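Local coordinates for protein translation initiation factor eIF2B subunit delta (Schizosaccharomyces pombe, PDB 5B04) that serves as a component of the eIF2B complex, which catalyses the exchange of GDP for GTP on the gamma subunit of translation initiation factor eIF2, at residues 269-274 against 338-343; 273-278 against 298-303. All blocks are in the same frame, centred on the assembly; numbering follows the deposited sequence.

Contact 1 (269-274 against 338-343); sequences DVILTY and KIFLGG
Lys338 runs beside Ile271 and on to the carboxylate of Asp269. Its CB lies 4.3 Å from Ile271 CG1. Further out, CD passes 3.5 Å from Asp269 OD2, and CE follows the same oxygen. The chain is extended up to that point and bends only at its last torsion (chi4 62°), which turns NZ into a salt bridge with Asp269 OD1 at 3.3 Å, met on the syn side and 23° out of the carboxylate plane; the bond to OD2 is weak. Both carboxylate oxygens have further donors, Thr337 OG1 for OD1 and Gln266 N for OD2. On the same face, Ile271 CG2 reaches Phe340 CD1 at 3.5 Å, the two side chains crossing obliquely beneath helix 278-289. On the other face, Leu272 CB meets Ile339 CG1 at 4.0 Å, and both side chains also touch Ile361 of helix 358-367. Between the two faces the strands pair in parallel as inner strands of the Rossmann-like sheet: Lys338 N donates to Val270 O, Leu272 N to Lys338 O (2.8 Å) and Phe340 N to Leu272 O (3.0 Å). With its amine paired to a buried carboxylate that has two further donors, the lysine probably stays charged, and so does the aspartate.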
# COMPACT_ATOMS: atom_id res chain seq x y z
N ASP G 269 18.07 8.04 30.35
CA ASP G 269 17.01 7.90 29.36
C ASP G 269 16.52 9.24 28.84
O ASP G 269 16.43 10.22 29.59
CB ASP G 269 15.83 7.12 29.95
CG ASP G 269 15.93 5.63 29.69
OD1 ASP G 269 16.67 5.23 28.77
OD2 ASP G 269 15.25 4.85 30.40
N VAL G 270 16.22 9.28 27.55
CA VAL G 270 15.55 10.43 26.95
C VAL G 270 14.18 9.97 26.48
O VAL G 270 14.04 9.33 25.44
CB VAL G 270 16.35 11.02 25.78
CG1 VAL G 270 15.61 12.19 25.17
CG2 VAL G 270 17.74 11.44 26.25
N ILE G 271 13.16 10.31 27.27
CA ILE G 271 11.83 9.74 27.08
C ILE G 271 10.88 10.68 26.32
O ILE G 271 10.78 11.86 26.64
CB ILE G 271 11.20 9.39 28.44
CG1 ILE G 271 12.06 8.34 29.15
CG2 ILE G 271 9.78 8.89 28.28
CD1 ILE G 271 11.58 7.99 30.53
N LEU G 272 10.20 10.13 25.33
CA LEU G 272 9.27 10.91 24.52
C LEU G 272 7.82 10.66 24.93
O LEU G 272 7.33 9.53 24.86
CB LEU G 272 9.46 10.58 23.03
CG LEU G 272 8.86 11.51 21.97
CD1 LEU G 272 9.59 11.32 20.65
CD2 LEU G 272 7.37 11.28 21.77
N THR G 273 7.12 11.72 25.27
CA THR G 273 5.71 11.62 25.51
C THR G 273 5.02 12.53 24.55
O THR G 273 5.51 13.60 24.30
CB THR G 273 5.35 12.08 26.89
OG1 THR G 273 3.94 12.13 27.01
CG2 THR G 273 5.90 13.42 27.12
N TYR G 274 3.89 12.12 24.02
CA TYR G 274 3.19 12.92 23.05
C TYR G 274 1.97 13.48 23.74
O TYR G 274 1.30 12.81 24.47
CB TYR G 274 2.97 12.07 21.82
CG TYR G 274 2.08 12.65 20.77
CD1 TYR G 274 2.27 13.90 20.28
CD2 TYR G 274 1.07 11.92 20.26
CE1 TYR G 274 1.45 14.42 19.32
CE2 TYR G 274 0.25 12.43 19.31
CZ TYR G 274 0.45 13.67 18.84
OH TYR G 274 -0.37 14.14 17.89
N LYS G 338 13.56 6.19 24.56
CA LYS G 338 12.33 5.48 24.89
C LYS G 338 11.09 6.32 24.60
O LYS G 338 11.09 7.54 24.78
CB LYS G 338 12.33 5.04 26.36
CG LYS G 338 13.13 3.78 26.63
CD LYS G 338 13.05 3.38 28.09
CE LYS G 338 13.88 2.13 28.35
NZ LYS G 338 15.32 2.35 28.06
N ILE G 339 10.02 5.65 24.17
CA ILE G 339 8.75 6.32 23.88
C ILE G 339 7.63 5.75 24.74
O ILE G 339 7.40 4.54 24.74
CB ILE G 339 8.37 6.20 22.40
CG1 ILE G 339 9.43 6.84 21.51
CG2 ILE G 339 7.01 6.84 22.14
CD1 ILE G 339 9.24 6.57 20.04
N PHE G 340 6.94 6.62 25.47
CA PHE G 340 5.84 6.19 26.33
C PHE G 340 4.52 6.76 25.84
O PHE G 340 4.39 7.97 25.62
CB PHE G 340 6.10 6.62 27.77
CG PHE G 340 7.08 5.75 28.50
CD1 PHE G 340 8.41 5.72 28.12
CD2 PHE G 340 6.68 4.96 29.56
CE1 PHE G 340 9.32 4.92 28.78
CE2 PHE G 340 7.59 4.15 30.23
CZ PHE G 340 8.91 4.14 29.84
N LEU G 341 3.53 5.89 25.67
CA LEU G 341 2.24 6.29 25.13
C LEU G 341 1.08 5.91 26.05
O LEU G 341 1.04 4.80 26.58
CB LEU G 341 2.02 5.67 23.75
CG LEU G 341 3.11 5.93 22.71
CD1 LEU G 341 2.81 5.17 21.43
CD2 LEU G 341 3.25 7.41 22.44
N GLY G 342 0.16 6.84 26.23
CA GLY G 342 -1.09 6.55 26.91
C GLY G 342 -2.12 6.21 25.85
O GLY G 342 -2.05 6.71 24.73
N GLY G 343 -3.08 5.36 26.20
CA GLY G 343 -4.05 4.90 25.23
C GLY G 343 -5.49 5.23 25.59
O GLY G 343 -5.90 5.10 26.74

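Contact 2 (273-278 against 298-303); sequences TYLHSS and VVDSRP. With PO4 (phosphate ion), chain O.
Val299 O is approached by three groups of 273-278: Leu275 N donates a nearly straight hydrogen bond of 3.0 Å, Tyr274 CA offers a C-H contact at 3.6 Å, and the edge of the Tyr274 ring comes up through CD1. The ring arrives there because its CG stands anti to the backbone N (chi1 171°), and CD1 then rests 3.8 Å from Val299 CG1. Farther along the same edge, Tyr274 OH lies 3.7 Å from Ser301 CB, while Leu275 CG sits over one face of the ring. One step back, Val299 N donates to Thr273 O in the carbonyl plane, at 3.1 Å, and the methyls Thr273 CG2 and Val298 CG2 lie side by side. These are the two parallel strands of a beta-alpha-beta unit, linked through helix 278-289, in a Rossmann-like domain. Leu275, with its positive phi of 61°, takes the chain off the strand, and its CD2 crosses to Asp300 OD1 at 3.5 Å; that carboxylate is held by Ser301 N, Gly307 N and, through OD2, Tyr323 OH. At the N-cap of the helix, Ser277 OG donates to phosphate O1 at 3.1 Å, and Ser160 OG also binds this ion, probably acquired from the crystallisation liquor.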
# COMPACT_ATOMS: atom_id res chain seq x y z
N THR G 273 7.12 11.72 25.27
CA THR G 273 5.71 11.62 25.51
C THR G 273 5.02 12.53 24.55
O THR G 273 5.51 13.60 24.30
CB THR G 273 5.35 12.08 26.89
OG1 THR G 273 3.94 12.13 27.01
CG2 THR G 273 5.90 13.42 27.12
N TYR G 274 3.89 12.12 24.02
CA TYR G 274 3.19 12.92 23.05
C TYR G 274 1.97 13.48 23.74
O TYR G 274 1.30 12.81 24.47
CB TYR G 274 2.97 12.07 21.82
CG TYR G 274 2.08 12.65 20.77
CD1 TYR G 274 2.27 13.90 20.28
CD2 TYR G 274 1.07 11.92 20.26
CE1 TYR G 274 1.45 14.42 19.32
CE2 TYR G 274 0.25 12.43 19.31
CZ TYR G 274 0.45 13.67 18.84
OH TYR G 274 -0.37 14.14 17.89
N LEU G 275 1.68 14.73 23.48
CA LEU G 275 0.52 15.37 24.03
C LEU G 275 0.39 15.49 25.54
O LEU G 275 1.30 15.94 26.17
CB LEU G 275 -0.65 14.77 23.31
CG LEU G 275 -0.53 15.15 21.85
CD1 LEU G 275 -1.59 14.49 21.02
CD2 LEU G 275 -0.64 16.64 21.69
N HIS G 276 -0.74 15.13 26.09
CA HIS G 276 -0.97 15.31 27.49
C HIS G 276 -1.66 14.03 27.88
O HIS G 276 -2.82 13.88 27.62
CB HIS G 276 -1.83 16.46 27.92
CG HIS G 276 -1.97 16.65 29.39
ND1 HIS G 276 -0.90 16.61 30.25
CD2 HIS G 276 -3.05 16.91 30.15
CE1 HIS G 276 -1.32 16.82 31.48
NE2 HIS G 276 -2.62 17.01 31.45
N SER G 277 -0.95 13.14 28.55
CA SER G 277 -1.51 11.88 28.98
C SER G 277 -1.38 11.75 30.46
O SER G 277 -0.30 11.92 31.00
CB SER G 277 -0.75 10.75 28.35
OG SER G 277 -1.10 9.53 28.95
N SER G 278 -2.47 11.43 31.13
CA SER G 278 -2.42 11.33 32.57
C SER G 278 -1.51 10.21 32.97
O SER G 278 -0.59 10.41 33.72
CB SER G 278 -3.81 11.05 33.09
OG SER G 278 -4.76 11.15 32.04
N VAL G 298 8.77 16.35 24.88
CA VAL G 298 7.34 16.52 24.67
C VAL G 298 7.04 16.91 23.23
O VAL G 298 7.49 17.95 22.75
CB VAL G 298 6.75 17.58 25.61
CG1 VAL G 298 5.29 17.83 25.29
CG2 VAL G 298 6.92 17.16 27.06
N VAL G 299 6.27 16.07 22.54
CA VAL G 299 5.86 16.34 21.17
C VAL G 299 4.42 16.85 21.14
O VAL G 299 3.51 16.19 21.64
CB VAL G 299 5.98 15.09 20.28
CG1 VAL G 299 5.44 15.37 18.89
CG2 VAL G 299 7.43 14.63 20.21
N ASP G 300 4.23 18.03 20.56
CA ASP G 300 2.91 18.64 20.51
C ASP G 300 2.36 18.64 19.09
O ASP G 300 3.05 18.27 18.15
CB ASP G 300 2.97 20.07 21.06
CG ASP G 300 1.68 20.49 21.74
OD1 ASP G 300 0.64 19.84 21.51
OD2 ASP G 300 1.71 21.47 22.51
N SER G 301 1.10 19.06 18.94
CA SER G 301 0.47 19.12 17.63
C SER G 301 -0.69 20.11 17.59
O SER G 301 -1.23 20.50 18.63
CB SER G 301 -0.03 17.73 17.22
OG SER G 301 -0.66 17.78 15.95
N ARG G 302 -1.06 20.52 16.38
CA ARG G 302 -2.23 21.36 16.16
C ARG G 302 -3.49 20.49 16.17
O ARG G 302 -3.39 19.27 16.05
CB ARG G 302 -2.10 22.12 14.84
CG ARG G 302 -1.16 23.31 14.90
CD ARG G 302 -1.57 24.35 13.88
NE ARG G 302 -2.93 24.83 14.11
CZ ARG G 302 -3.74 25.26 13.15
NH1 ARG G 302 -3.34 25.28 11.89
NH2 ARG G 302 -4.97 25.68 13.45
N PRO G 303 -4.69 21.10 16.30
CA PRO G 303 -5.04 22.52 16.46
C PRO G 303 -4.78 23.07 17.86
O PRO G 303 -4.10 24.08 17.99
CB PRO G 303 -6.53 22.55 16.12
CG PRO G 303 -7.02 21.20 16.45
CD PRO G 303 -5.89 20.26 16.16
P PO4 O . -5.51 9.73 29.16
O1 PO4 O . -4.15 9.09 29.26
O2 PO4 O . -5.55 10.62 27.94
O3 PO4 O . -6.57 8.66 29.04
O4 PO4 O . -5.77 10.55 30.40

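Overall arrangement
Strand 269-274 is common to both contacts: in the order of the sheet it lies, parallel to both, between 338-342, its partner in contact 1, and 294-300, its partner in contact 2. The two contact centres are 10 Å apart. They meet on the face covered by helix 358-367, where Leu272 CD2 packs 3.7 Å from Val299 CG2, and again at the end of strand 338-342, where Gly342 CA comes within 3.6 Å of Ser277 OG. This second meeting places the end of strand 338-342 close to the phosphate, at the C-terminal ends of the parallel strands, where Rossmann-like folds commonly hold their ligands. Near these ends too, Tyr274, shared by both contacts, packs on Ala268 of the eIF2B beta subunit.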